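Local coordinates for protein CT_858 (Chlamydia trachomatis, PDB 3DOR) that is the secreted chlamydial protease CPAF, which probably acts as a serine-type endopeptidase and is captured here in its mature, dimeric form, at residues 168-173 / 178-183; 291-296 / 561-566. All blocks are in the same frame, centred on the assembly; numbering follows the deposited sequence.

Contact 1: residues 168-173 / 178-183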
ATOM      1  N   LEU B 168      19.796 -16.427 -34.662  1.00 39.50           N
ATOM      2  CA  LEU B 168      18.955 -15.407 -35.262  1.00 38.13           C
ATOM      3  C   LEU B 168      19.277 -15.347 -36.748  1.00 37.12           C
ATOM      4  O   LEU B 168      20.417 -15.079 -37.124  1.00 37.31           O
ATOM      5  CB  LEU B 168      19.238 -14.045 -34.625  1.00 35.58           C
ATOM      6  CG  LEU B 168      19.145 -13.947 -33.100  1.00 35.19           C
ATOM      7  CD1 LEU B 168      19.485 -12.530 -32.667  1.00 33.35           C
ATOM      8  CD2 LEU B 168      17.750 -14.321 -32.640  1.00 34.18           C
ATOM      9  N   LYS B 169      18.290 -15.626 -37.594  1.00 34.93           N
ATOM     10  CA  LYS B 169      18.530 -15.550 -39.024  1.00 35.23           C
ATOM     11  C   LYS B 169      18.116 -14.154 -39.474  1.00 34.16           C
ATOM     12  O   LYS B 169      16.976 -13.735 -39.275  1.00 34.79           O
ATOM     13  CB  LYS B 169      17.722 -16.596 -39.791  1.00 36.06           C
ATOM     14  CG  LYS B 169      18.090 -16.631 -41.269  1.00 37.95           C
ATOM     15  CD  LYS B 169      17.256 -17.644 -42.055  1.00 40.66           C
ATOM     16  CE  LYS B 169      17.720 -17.710 -43.507  1.00 39.12           C
ATOM     17  NZ  LYS B 169      17.001 -18.752 -44.297  1.00 40.76           N
ATOM     18  N   ILE B 170      19.047 -13.444 -40.089  1.00 32.86           N
ATOM     19  CA  ILE B 170      18.791 -12.091 -40.545  1.00 35.21           C
ATOM     20  C   ILE B 170      19.099 -11.929 -42.028  1.00 35.70           C
ATOM     21  O   ILE B 170      19.761 -12.776 -42.638  1.00 37.13           O
ATOM     22  CB  ILE B 170      19.685 -11.113 -39.783  1.00 35.73           C
ATOM     23  CG1 ILE B 170      21.152 -11.416 -40.116  1.00 38.55           C
ATOM     24  CG2 ILE B 170      19.463 -11.269 -38.283  1.00 33.93           C
ATOM     25  CD1 ILE B 170      22.137 -10.379 -39.642  1.00 42.52           C
ATOM     26  N   ARG B 171      18.603 -10.846 -42.613  1.00 34.72           N
ATOM     27  CA  ARG B 171      18.910 -10.555 -44.002  1.00 34.92           C
ATOM     28  C   ARG B 171      19.479  -9.152 -44.068  1.00 34.02           C
ATOM     29  O   ARG B 171      18.927  -8.225 -43.483  1.00 35.01           O
ATOM     30  CB  ARG B 171      17.679 -10.641 -44.905  1.00 36.33           C
ATOM     31  CG  ARG B 171      17.987 -10.120 -46.315  1.00 40.24           C
ATOM     32  CD  ARG B 171      17.143 -10.773 -47.385  1.00 44.69           C
ATOM     33  NE  ARG B 171      15.725 -10.612 -47.117  1.00 47.74           N
ATOM     34  CZ  ARG B 171      14.856 -11.614 -47.137  1.00 52.00           C
ATOM     35  NH1 ARG B 171      15.279 -12.845 -47.421  1.00 51.20           N
ATOM     36  NH2 ARG B 171      13.573 -11.384 -46.857  1.00 51.18           N
ATOM     37  N   ARG B 172      20.596  -9.005 -44.769  1.00 34.18           N
ATOM     38  CA  ARG B 172      21.239  -7.710 -44.918  1.00 32.29           C
ATOM     39  C   ARG B 172      20.433  -6.902 -45.908  1.00 34.28           C
ATOM     40  O   ARG B 172      19.678  -7.463 -46.712  1.00 32.84           O
ATOM     41  CB  ARG B 172      22.654  -7.867 -45.466  1.00 30.59           C
ATOM     42  CG  ARG B 172      23.566  -8.737 -44.631  1.00 32.47           C
ATOM     43  CD  ARG B 172      23.693  -8.237 -43.207  1.00 33.59           C
ATOM     44  NE  ARG B 172      24.890  -8.792 -42.588  1.00 35.16           N
ATOM     45  CZ  ARG B 172      25.242  -8.609 -41.320  1.00 36.89           C
ATOM     46  NH1 ARG B 172      24.479  -7.875 -40.514  1.00 34.06           N
ATOM     47  NH2 ARG B 172      26.362  -9.163 -40.865  1.00 34.12           N
ATOM     48  N   PRO B 173      20.578  -5.571 -45.870  1.00 34.69           N
ATOM     49  CA  PRO B 173      19.818  -4.756 -46.817  1.00 35.60           C
ATOM     50  C   PRO B 173      20.186  -5.041 -48.272  1.00 37.22           C
ATOM     51  O   PRO B 173      19.361  -4.848 -49.168  1.00 35.90           O
ATOM     52  CB  PRO B 173      20.124  -3.319 -46.383  1.00 36.11           C
ATOM     53  CG  PRO B 173      21.399  -3.430 -45.613  1.00 37.49           C
ATOM     54  CD  PRO B 173      21.259  -4.730 -44.874  1.00 35.54           C
ATOM     55  N   ARG B 178      22.336 -14.154 -43.151  1.00 39.43           N
ATOM     56  CA  ARG B 178      23.351 -14.529 -42.169  1.00 38.62           C
ATOM     57  C   ARG B 178      22.678 -15.182 -40.973  1.00 38.65           C
ATOM     58  O   ARG B 178      21.569 -14.810 -40.600  1.00 40.49           O
ATOM     59  CB  ARG B 178      24.123 -13.304 -41.668  1.00 37.33           C
ATOM     60  CG  ARG B 178      24.882 -12.537 -42.726  1.00 36.34           C
ATOM     61  CD  ARG B 178      25.938 -13.393 -43.405  1.00 34.23           C
ATOM     62  NE  ARG B 178      26.745 -12.579 -44.308  1.00 36.36           N
ATOM     63  CZ  ARG B 178      27.682 -13.058 -45.122  1.00 36.31           C
ATOM     64  NH1 ARG B 178      27.934 -14.361 -45.149  1.00 31.36           N
ATOM     65  NH2 ARG B 178      28.363 -12.229 -45.905  1.00 30.61           N
ATOM     66  N   GLU B 179      23.341 -16.160 -40.375  1.00 40.68           N
ATOM     67  CA  GLU B 179      22.799 -16.815 -39.194  1.00 42.58           C
ATOM     68  C   GLU B 179      23.705 -16.425 -38.038  1.00 41.86           C
ATOM     69  O   GLU B 179      24.866 -16.814 -37.996  1.00 41.79           O
ATOM     70  CB  GLU B 179      22.788 -18.332 -39.363  1.00 44.51           C
ATOM     71  CG  GLU B 179      22.029 -18.793 -40.585  1.00 50.09           C
ATOM     72  CD  GLU B 179      21.307 -20.102 -40.356  1.00 53.52           C
ATOM     73  OE1 GLU B 179      21.931 -21.042 -39.814  1.00 56.48           O
ATOM     74  OE2 GLU B 179      20.115 -20.194 -40.721  1.00 56.53           O
ATOM     75  N   VAL B 180      23.175 -15.641 -37.107  1.00 41.79           N
ATOM     76  CA  VAL B 180      23.970 -15.187 -35.981  1.00 41.52           C
ATOM     77  C   VAL B 180      23.609 -15.928 -34.710  1.00 42.55           C
ATOM     78  O   VAL B 180      22.503 -15.795 -34.181  1.00 41.92           O
ATOM     79  CB  VAL B 180      23.800 -13.664 -35.772  1.00 42.77           C
ATOM     80  CG1 VAL B 180      24.698 -13.176 -34.636  1.00 39.41           C
ATOM     81  CG2 VAL B 180      24.146 -12.939 -37.055  1.00 41.60           C
ATOM     82  N   ARG B 181      24.558 -16.723 -34.233  1.00 43.65           N
ATOM     83  CA  ARG B 181      24.370 -17.498 -33.024  1.00 43.76           C
ATOM     84  C   ARG B 181      24.610 -16.545 -31.863  1.00 43.74           C
ATOM     85  O   ARG B 181      25.668 -15.917 -31.754  1.00 41.10           O
ATOM     86  CB  ARG B 181      25.358 -18.671 -32.989  1.00 46.82           C
ATOM     87  CG  ARG B 181      25.030 -19.765 -31.969  1.00 52.38           C
ATOM     88  CD  ARG B 181      23.657 -20.388 -32.218  1.00 55.23           C
ATOM     89  NE  ARG B 181      23.416 -21.570 -31.389  1.00 58.62           N
ATOM     90  CZ  ARG B 181      22.248 -22.206 -31.299  1.00 60.35           C
ATOM     91  NH1 ARG B 181      21.196 -21.780 -31.986  1.00 60.91           N
ATOM     92  NH2 ARG B 181      22.129 -23.271 -30.517  1.00 61.76           N
ATOM     93  N   VAL B 182      23.605 -16.431 -31.005  1.00 42.72           N
ATOM     94  CA  VAL B 182      23.673 -15.550 -29.855  1.00 42.96           C
ATOM     95  C   VAL B 182      23.348 -16.301 -28.559  1.00 41.20           C
ATOM     96  O   VAL B 182      22.700 -17.347 -28.585  1.00 40.37           O
ATOM     97  CB  VAL B 182      22.701 -14.361 -30.069  1.00 43.70           C
ATOM     98  CG1 VAL B 182      22.144 -13.883 -28.756  1.00 44.72           C
ATOM     99  CG2 VAL B 182      23.433 -13.228 -30.772  1.00 43.56           C
ATOM    100  N   LYS B 183      23.805 -15.771 -27.428  1.00 39.97           N
ATOM    101  CA  LYS B 183      23.539 -16.415 -26.146  1.00 41.27           C
ATOM    102  C   LYS B 183      22.690 -15.570 -25.199  1.00 40.18           C
ATOM    103  O   LYS B 183      23.027 -14.422 -24.902  1.00 38.84           O
ATOM    104  CB  LYS B 183      24.846 -16.771 -25.435  1.00 41.38           C
ATOM    105  CG  LYS B 183      24.608 -17.476 -24.113  1.00 45.21           C
ATOM    106  CD  LYS B 183      25.890 -17.715 -23.333  1.00 47.98           C
ATOM    107  CE  LYS B 183      25.601 -18.551 -22.086  1.00 49.56           C
ATOM    108  NZ  LYS B 183      26.781 -18.674 -21.185  1.00 50.91           N
TER
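Leu168 and Val180 form a hydrogen-bonded pair in the antiparallel beta hairpin made by strands 165-171 and 177-187, part of the PDZ-like region. Ile170 and Arg178 make the next such pair toward the turn, and the non-hydrogen-bonded pair Lys169 and Glu179 lies between them. Four nearly straight backbone bonds, two to each hydrogen-bonded pair, hold the strands together; Leu168 N to Val180 O, at 2.8 Å, is typical. At the intervening non-hydrogen-bonded pair, Lys169 CA also makes a CH···O contact with Arg178 O.

Leu168, Ile170, Arg178 and Val180 share one face. Ile170 CG1 sits between its own backbone N and carbonyl carbon (chi1 64°), which brings it over the neighbouring strand, 3.8 Å from Arg178 CB; Ile170 CD1 reaches on to Val180 CG2 at 4.2 Å. Leu168 touches Ile110, and Val182, farther along, packs on Leu86 and Tyr88 of strand 83-92. On the other face the extended Lys169 chain crosses Glu179, yet Lys169 NZ remains 5.0 Å from Glu179 OE2, too far for a salt bridge, though the opposite charges may attract weakly.

Near the turn Arg172 lies across the bent side chain of Arg178, their guanidinium planes 75° apart. The Arg172 group is anchored elsewhere, by a salt bridge from NH1 to Asp114 and a hydrogen bond to Glu109 O, while Arg172 NE rests 3.7 Å from Arg178 CG.

Contact 2: residues 291-296 / 561-566; sequences HKVGFL and QLINND
His291 and Ile563 carry an apolar helix-on-sheet contact, in which the C-terminal end of helix 549-564 meets the start of strand 290-297 in the mixed sheet of the S41 peptidase fold.

The apolar part centres on Ile563, whose two branches divide the work. Ile563 CG2 lies over one face of the His291 imidazole in a CH-pi contact, 4.0 Å from the ring centroid and 28° off its normal. Ile563 CD1 sits at the root of the ring, 3.6 Å from His291 CB, and touches Val293 CG2 at 4.1 Å. With CG1 anti to the carbonyl carbon (chi1 -65°) and chi2 extended, the isoleucine carries CD1 out toward the strand, between His291 CB and Val293, while CG2 stays over the ring. Ala333 of the adjoining strand 333-337 adds to the surface under Ile563.

Polar partners meet both imidazole nitrogens. ND1 is hydrogen-bonded to Glu332, whose carboxylate also receives the backbone N of Lys292; this would help fix the ring's rotation. On the helix side the link to Asn564 is indirect, through a water that accepts from Asn564 ND2 at 2.8 Å and lies 2.7 Å from His291 NE2.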
ATOM      1  N   HIS B 291       8.082  28.436 -41.402  1.00 26.45           N
ATOM      2  CA  HIS B 291       7.253  28.650 -40.227  1.00 28.02           C
ATOM      3  C   HIS B 291       8.004  28.171 -38.991  1.00 27.79           C
ATOM      4  O   HIS B 291       8.734  27.185 -39.055  1.00 28.91           O
ATOM      5  CB  HIS B 291       5.969  27.826 -40.336  1.00 28.90           C
ATOM      6  CG  HIS B 291       5.102  28.191 -41.497  1.00 31.14           C
ATOM      7  ND1 HIS B 291       4.339  29.339 -41.524  1.00 31.65           N
ATOM      8  CD2 HIS B 291       4.864  27.551 -42.668  1.00 31.06           C
ATOM      9  CE1 HIS B 291       3.666  29.389 -42.663  1.00 33.49           C
ATOM     10  NE2 HIS B 291       3.967  28.317 -43.373  1.00 33.29           N
ATOM     11  N   LYS B 292       7.827  28.857 -37.867  1.00 25.90           N
ATOM     12  CA  LYS B 292       8.480  28.430 -36.636  1.00 26.79           C
ATOM     13  C   LYS B 292       7.526  27.453 -35.966  1.00 26.03           C
ATOM     14  O   LYS B 292       6.353  27.751 -35.769  1.00 24.82           O
ATOM     15  CB  LYS B 292       8.764  29.622 -35.717  1.00 29.09           C
ATOM     16  CG  LYS B 292       9.636  30.689 -36.367  1.00 30.93           C
ATOM     17  CD  LYS B 292      10.442  31.473 -35.340  1.00 34.34           C
ATOM     18  CE  LYS B 292       9.561  32.247 -34.397  1.00 36.28           C
ATOM     19  NZ  LYS B 292      10.352  32.938 -33.334  1.00 36.25           N
ATOM     20  N   VAL B 293       8.025  26.273 -35.638  1.00 25.58           N
ATOM     21  CA  VAL B 293       7.175  25.267 -35.022  1.00 26.11           C
ATOM     22  C   VAL B 293       7.784  24.662 -33.771  1.00 24.74           C
ATOM     23  O   VAL B 293       8.968  24.340 -33.733  1.00 22.97           O
ATOM     24  CB  VAL B 293       6.860  24.133 -36.034  1.00 26.69           C
ATOM     25  CG1 VAL B 293       6.009  23.050 -35.373  1.00 25.33           C
ATOM     26  CG2 VAL B 293       6.135  24.720 -37.255  1.00 24.43           C
ATOM     27  N   GLY B 294       6.964  24.513 -32.740  1.00 24.75           N
ATOM     28  CA  GLY B 294       7.457  23.918 -31.516  1.00 24.12           C
ATOM     29  C   GLY B 294       7.331  22.409 -31.547  1.00 24.49           C
ATOM     30  O   GLY B 294       6.461  21.859 -32.235  1.00 24.61           O
ATOM     31  N   PHE B 295       8.229  21.740 -30.829  1.00 25.06           N
ATOM     32  CA  PHE B 295       8.219  20.289 -30.706  1.00 23.64           C
ATOM     33  C   PHE B 295       8.367  19.982 -29.219  1.00 24.92           C
ATOM     34  O   PHE B 295       9.271  20.490 -28.546  1.00 23.57           O
ATOM     35  CB  PHE B 295       9.367  19.630 -31.466  1.00 23.77           C
ATOM     36  CG  PHE B 295       9.413  18.117 -31.293  1.00 26.02           C
ATOM     37  CD1 PHE B 295       8.742  17.275 -32.178  1.00 26.17           C
ATOM     38  CD2 PHE B 295      10.086  17.545 -30.214  1.00 24.94           C
ATOM     39  CE1 PHE B 295       8.739  15.888 -31.993  1.00 25.18           C
ATOM     40  CE2 PHE B 295      10.090  16.159 -30.019  1.00 26.60           C
ATOM     41  CZ  PHE B 295       9.415  15.330 -30.910  1.00 27.17           C
ATOM     42  N   LEU B 296       7.469  19.153 -28.713  1.00 24.15           N
ATOM     43  CA  LEU B 296       7.470  18.780 -27.310  1.00 25.28           C
ATOM     44  C   LEU B 296       7.116  17.302 -27.200  1.00 24.37           C
ATOM     45  O   LEU B 296       6.189  16.846 -27.848  1.00 24.24           O
ATOM     46  CB  LEU B 296       6.426  19.614 -26.559  1.00 24.87           C
ATOM     47  CG  LEU B 296       6.139  19.359 -25.073  1.00 28.12           C
ATOM     48  CD1 LEU B 296       5.388  18.058 -24.899  1.00 33.64           C
ATOM     49  CD2 LEU B 296       7.437  19.325 -24.295  1.00 26.59           C
ATOM     50  N   GLN B 561      -0.195  22.579 -43.323  1.00 25.13           N
ATOM     51  CA  GLN B 561      -1.610  22.715 -43.664  1.00 25.78           C
ATOM     52  C   GLN B 561      -2.368  23.274 -42.469  1.00 26.00           C
ATOM     53  O   GLN B 561      -3.259  24.098 -42.635  1.00 26.41           O
ATOM     54  CB  GLN B 561      -2.225  21.370 -44.059  1.00 27.52           C
ATOM     55  CG  GLN B 561      -1.794  20.857 -45.416  1.00 30.97           C
ATOM     56  CD  GLN B 561      -2.438  19.522 -45.748  1.00 33.68           C
ATOM     57  OE1 GLN B 561      -3.652  19.436 -45.935  1.00 35.10           O
ATOM     58  NE2 GLN B 561      -1.629  18.471 -45.813  1.00 33.08           N
ATOM     59  N   LEU B 562      -2.028  22.819 -41.263  1.00 24.79           N
ATOM     60  CA  LEU B 562      -2.701  23.334 -40.073  1.00 25.83           C
ATOM     61  C   LEU B 562      -2.457  24.838 -39.960  1.00 27.70           C
ATOM     62  O   LEU B 562      -3.376  25.606 -39.663  1.00 27.71           O
ATOM     63  CB  LEU B 562      -2.189  22.656 -38.802  1.00 24.15           C
ATOM     64  CG  LEU B 562      -2.626  21.226 -38.483  1.00 27.06           C
ATOM     65  CD1 LEU B 562      -1.930  20.760 -37.207  1.00 23.56           C
ATOM     66  CD2 LEU B 562      -4.145  21.164 -38.314  1.00 26.17           C
ATOM     67  N   ILE B 563      -1.211  25.258 -40.183  1.00 28.44           N
ATOM     68  CA  ILE B 563      -0.887  26.675 -40.100  1.00 29.26           C
ATOM     69  C   ILE B 563      -1.653  27.429 -41.180  1.00 31.34           C
ATOM     70  O   ILE B 563      -2.223  28.480 -40.910  1.00 31.54           O
ATOM     71  CB  ILE B 563       0.633  26.923 -40.252  1.00 29.62           C
ATOM     72  CG1 ILE B 563       1.374  26.285 -39.070  1.00 28.40           C
ATOM     73  CG2 ILE B 563       0.926  28.424 -40.287  1.00 28.37           C
ATOM     74  CD1 ILE B 563       2.870  26.459 -39.098  1.00 29.51           C
ATOM     75  N   ASN B 564      -1.690  26.875 -42.391  1.00 33.71           N
ATOM     76  CA  ASN B 564      -2.399  27.509 -43.500  1.00 37.16           C
ATOM     77  C   ASN B 564      -3.874  27.712 -43.197  1.00 39.63           C
ATOM     78  O   ASN B 564      -4.438  28.752 -43.532  1.00 37.32           O
ATOM     79  CB  ASN B 564      -2.277  26.677 -44.781  1.00 37.50           C
ATOM     80  CG  ASN B 564      -0.896  26.739 -45.394  1.00 38.56           C
ATOM     81  OD1 ASN B 564      -0.600  26.008 -46.340  1.00 42.18           O
ATOM     82  ND2 ASN B 564      -0.044  27.609 -44.864  1.00 36.98           N
ATOM     83  N   ASN B 565      -4.494  26.713 -42.573  1.00 44.15           N
ATOM     84  CA  ASN B 565      -5.909  26.783 -42.232  1.00 50.66           C
ATOM     85  C   ASN B 565      -6.707  26.832 -43.550  1.00 54.27           C
ATOM     86  O   ASN B 565      -7.627  27.635 -43.708  1.00 56.36           O
ATOM     87  CB  ASN B 565      -6.141  28.038 -41.381  1.00 52.31           C
ATOM     88  CG  ASN B 565      -7.293  27.891 -40.407  1.00 54.27           C
ATOM     89  OD1 ASN B 565      -7.673  26.782 -40.027  1.00 54.78           O
ATOM     90  ND2 ASN B 565      -7.837  29.019 -39.976  1.00 54.02           N
ATOM     91  N   ASP B 566      -6.337  25.947 -44.482  1.00 58.53           N
ATOM     92  CA  ASP B 566      -6.949  25.856 -45.816  1.00 60.77           C
ATOM     93  C   ASP B 566      -7.866  24.650 -46.048  1.00 61.21           C
ATOM     94  O   ASP B 566      -7.478  23.709 -46.748  1.00 62.61           O
ATOM     95  CB  ASP B 566      -5.854  25.792 -46.882  1.00 63.71           C
ATOM     96  CG  ASP B 566      -5.888  26.968 -47.828  1.00 67.78           C
ATOM     97  OD1 ASP B 566      -5.316  28.020 -47.480  1.00 69.91           O
ATOM     98  OD2 ASP B 566      -6.493  26.842 -48.917  1.00 70.69           O
TER
HETATM   99  O   HOH W   1       2.616  26.967 -45.291  1.00 42.81           O

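In the fold
From the N terminus, the chain first reaches contact 1, where the hairpin of strands 165-171 and 177-187 closes a short local turn within the PDZ-like region. Only after that loop is complete does contact 2 open, at strand 290-297. It closes much later, when helix 549-564 returns near the C terminus, so it spans 264 intervening residues that include most of the S41 peptidase range. The two loops therefore follow in series, neither enclosing nor crossing the other. The centres of contact 1 and contact 2 are about 43 Å apart, and the nearest atoms of contact 1 and contact 2 about 26 Å apart. Contact 1 joins neighbouring strands of one antiparallel sheet, whereas contact 2 ties a late helix to a separate mixed sheet.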